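Ankyrin repeat domain-containing protein EMB506, chloroplastic (Arabidopsis thaliana, PDB 6JD6) takes part in the initial differentiation of the proplastid during embryo development and is required for correct cotyledon and leaf margin development. Local coordinates at residues K245-C253 with D262-M270. Residues are numbered along the deposited sequence; the frame is centred on the assembly and turned at random.
Sequences KLALDLALC and DLVKLLKIM
Ala251 CB sits among three side chains of helix 262-269: Leu267 CD1 at 3.6 Å, Val264 CG2 at 3.8 Å and the CB of Leu263. Val264 CG2 also reaches Leu252 CD2 at 3.6 Å, these two side chains meeting at about a right angle. One turn along, Leu267 spans Ala247 and Ala251, with CD1 3.7 Å from the Ala247 carbonyl O and CD2 near Ala247 CB. Leu248 extends its methyls to the second helix, chi1 177° setting CG anti to N, with CD1 loosely against Val264 CG2 and CD2 3.7 Å from Lys268 NZ; the lysine, bent at chi2, lays CE beside both methyls. Cutting Leu248 back to an alanine is likely to open a gap beside Val264 and take an apolar neighbour from the Lys268 chain. The helices run antiparallel at 159°, their axes 8.8 Å apart, as the helix pair of the last ankyrin repeat. Leu246 N, at the N-cap, donates to Asp249 OD2 (2.8 Å), tying down the start of the first helix. Behind the pair, Ala247 and Ala251 rest on helix 214-220, and Leu263 on helix 224-232. Asp262 makes its salt bridge to Arg224 of that helix, whereas the segments meet through largely apolar contacts, consistent with a pairing that rests mainly on apolar packing.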
loop_
_atom_site.group_PDB
_atom_site.type_symbol
_atom_site.label_atom_id
_atom_site.label_comp_id
_atom_site.label_asym_id
_atom_site.label_seq_id
_atom_site.Cartn_x
_atom_site.Cartn_y
_atom_site.Cartn_z
ATOM N N LYS A 245 17.106 -21.155 -1.570
ATOM C CA LYS A 245 17.086 -20.721 -0.173
ATOM C C LYS A 245 15.919 -21.307 0.622
ATOM O O LYS A 245 14.765 -21.212 0.204
ATOM C CB LYS A 245 17.009 -19.198 -0.079
ATOM C CG LYS A 245 18.049 -18.437 -0.878
ATOM C CD LYS A 245 17.665 -16.958 -0.903
ATOM C CE LYS A 245 18.604 -16.119 -1.760
ATOM N NZ LYS A 245 18.144 -14.701 -1.789
ATOM N N LEU A 246 16.233 -21.895 1.773
ATOM C CA LEU A 246 15.221 -22.296 2.745
ATOM C C LEU A 246 14.894 -21.106 3.628
ATOM O O LEU A 246 15.694 -20.181 3.738
ATOM C CB LEU A 246 15.749 -23.423 3.629
ATOM C CG LEU A 246 15.923 -24.810 3.012
ATOM C CD1 LEU A 246 16.690 -25.720 3.970
ATOM C CD2 LEU A 246 14.567 -25.405 2.676
ATOM N N ALA A 247 13.728 -21.131 4.269
ATOM C CA ALA A 247 13.417 -20.136 5.293
ATOM C C ALA A 247 14.500 -20.163 6.372
ATOM O O ALA A 247 14.859 -19.131 6.934
ATOM C CB ALA A 247 12.044 -20.398 5.901
ATOM N N LEU A 248 15.030 -21.355 6.636
ATOM C CA LEU A 248 16.145 -21.524 7.562
ATOM C C LEU A 248 17.333 -20.635 7.197
ATOM O O LEU A 248 17.956 -20.038 8.071
ATOM C CB LEU A 248 16.587 -22.986 7.601
ATOM C CG LEU A 248 17.792 -23.297 8.489
ATOM C CD1 LEU A 248 17.487 -22.956 9.944
ATOM C CD2 LEU A 248 18.202 -24.759 8.353
ATOM N N ASP A 249 17.645 -20.555 5.905
ATOM C CA ASP A 249 18.731 -19.694 5.436
ATOM C C ASP A 249 18.454 -18.223 5.744
ATOM O O ASP A 249 19.358 -17.483 6.135
ATOM C CB ASP A 249 18.963 -19.892 3.936
ATOM C CG ASP A 249 19.422 -21.296 3.605
ATOM O OD1 ASP A 249 20.306 -21.811 4.323
ATOM O OD2 ASP A 249 18.892 -21.892 2.642
ATOM N N LEU A 250 17.202 -17.807 5.574
ATOM C CA LEU A 250 16.816 -16.426 5.861
ATOM C C LEU A 250 16.903 -16.127 7.353
ATOM O O LEU A 250 17.187 -14.998 7.754
ATOM C CB LEU A 250 15.401 -16.134 5.354
ATOM C CG LEU A 250 15.186 -16.204 3.841
ATOM C CD1 LEU A 250 13.830 -15.645 3.465
ATOM C CD2 LEU A 250 16.277 -15.465 3.115
ATOM N N ALA A 251 16.649 -17.140 8.174
ATOM C CA ALA A 251 16.742 -16.979 9.619
ATOM C C ALA A 251 18.194 -16.799 10.043
ATOM O O ALA A 251 18.508 -15.938 10.863
ATOM C CB ALA A 251 16.123 -18.177 10.335
ATOM N N LEU A 252 19.074 -17.611 9.464
ATOM C CA LEU A 252 20.485 -17.640 9.843
ATOM C C LEU A 252 21.292 -16.450 9.326
ATOM O O LEU A 252 22.256 -16.027 9.963
ATOM C CB LEU A 252 21.138 -18.920 9.312
ATOM C CG LEU A 252 20.703 -20.271 9.878
ATOM C CD1 LEU A 252 21.123 -21.384 8.926
ATOM C CD2 LEU A 252 21.319 -20.490 11.250
ATOM N N CYS A 253 20.909 -15.924 8.168
ATOM C CA CYS A 253 21.783 -15.019 7.422
ATOM C C CYS A 253 21.988 -13.635 8.049
ATOM O O CYS A 253 22.973 -12.964 7.756
ATOM C CB CYS A 253 21.304 -14.879 5.973
ATOM S SG CYS A 253 19.860 -13.829 5.753
ATOM N N ASP A 262 16.012 -17.281 17.712
ATOM C CA ASP A 262 14.615 -17.591 17.998
ATOM C C ASP A 262 13.906 -18.124 16.763
ATOM O O ASP A 262 13.149 -19.092 16.843
ATOM C CB ASP A 262 13.876 -16.360 18.526
ATOM C CG ASP A 262 14.269 -16.011 19.945
ATOM O OD1 ASP A 262 14.840 -16.882 20.635
ATOM O OD2 ASP A 262 14.002 -14.869 20.371
ATOM N N LEU A 263 14.154 -17.486 15.625
ATOM C CA LEU A 263 13.558 -17.913 14.366
ATOM C C LEU A 263 14.044 -19.308 13.956
ATOM O O LEU A 263 13.248 -20.149 13.528
ATOM C CB LEU A 263 13.835 -16.884 13.267
ATOM C CG LEU A 263 13.088 -15.558 13.459
ATOM C CD1 LEU A 263 13.650 -14.479 12.556
ATOM C CD2 LEU A 263 11.591 -15.734 13.212
ATOM N N VAL A 264 15.346 -19.547 14.097
ATOM C CA VAL A 264 15.929 -20.854 13.799
ATOM C C VAL A 264 15.279 -21.934 14.659
ATOM O O VAL A 264 14.939 -23.015 14.177
ATOM C CB VAL A 264 17.457 -20.857 14.037
ATOM C CG1 VAL A 264 17.992 -22.286 14.161
ATOM C CG2 VAL A 264 18.168 -20.105 12.924
ATOM N N LYS A 265 15.096 -21.619 15.935
ATOM C CA LYS A 265 14.471 -22.532 16.881
ATOM C C LYS A 265 13.056 -22.908 16.435
ATOM O O LYS A 265 12.709 -24.085 16.390
ATOM C CB LYS A 265 14.471 -21.902 18.274
ATOM C CG LYS A 265 13.937 -22.779 19.380
ATOM C CD LYS A 265 14.554 -22.391 20.719
ATOM C CE LYS A 265 14.424 -20.894 20.985
ATOM N NZ LYS A 265 14.956 -20.519 22.328
ATOM N N LEU A 266 12.251 -21.909 16.089
ATOM C CA LEU A 266 10.918 -22.145 15.543
ATOM C C LEU A 266 10.954 -23.039 14.304
ATOM O O LEU A 266 10.110 -23.918 14.135
ATOM C CB LEU A 266 10.240 -20.821 15.186
ATOM C CG LEU A 266 9.723 -19.964 16.343
ATOM C CD1 LEU A 266 9.192 -18.636 15.826
ATOM C CD2 LEU A 266 8.647 -20.712 17.117
ATOM N N LEU A 267 11.937 -22.807 13.439
ATOM C CA LEU A 267 12.032 -23.525 12.174
ATOM C C LEU A 267 12.535 -24.953 12.348
ATOM O O LEU A 267 12.351 -25.788 11.467
ATOM C CB LEU A 267 12.931 -22.763 11.196
ATOM C CG LEU A 267 12.356 -21.456 10.654
ATOM C CD1 LEU A 267 13.450 -20.604 10.023
ATOM C CD2 LEU A 267 11.244 -21.740 9.649
ATOM N N LYS A 268 13.170 -25.232 13.481
ATOM C CA LYS A 268 13.707 -26.565 13.738
ATOM C C LYS A 268 12.752 -27.429 14.555
ATOM O O LYS A 268 12.881 -28.650 14.580
ATOM C CB LYS A 268 15.062 -26.473 14.441
ATOM C CG LYS A 268 16.201 -26.037 13.531
ATOM C CD LYS A 268 16.456 -27.066 12.435
ATOM C CE LYS A 268 17.681 -26.706 11.607
ATOM N NZ LYS A 268 17.972 -27.720 10.545
ATOM N N ILE A 269 11.791 -26.791 15.214
ATOM C CA ILE A 269 10.885 -27.499 16.114
ATOM C C ILE A 269 9.438 -27.540 15.610
ATOM O O ILE A 269 8.813 -28.598 15.603
ATOM C CB ILE A 269 10.935 -26.893 17.527
ATOM C CG1 ILE A 269 12.344 -27.042 18.104
ATOM C CG2 ILE A 269 9.915 -27.558 18.434
ATOM C CD1 ILE A 269 12.532 -26.373 19.448
ATOM N N MET A 270 8.911 -26.392 15.186
ATOM C CA MET A 270 7.536 -26.311 14.690
ATOM C C MET A 270 7.401 -26.879 13.272
ATOM O O MET A 270 8.307 -26.723 12.449
ATOM C CB MET A 270 7.032 -24.861 14.721
ATOM C CG MET A 270 6.970 -24.244 16.111
ATOM S SD MET A 270 5.849 -25.117 17.222
ATOM C CE MET A 270 6.134 -24.233 18.755
#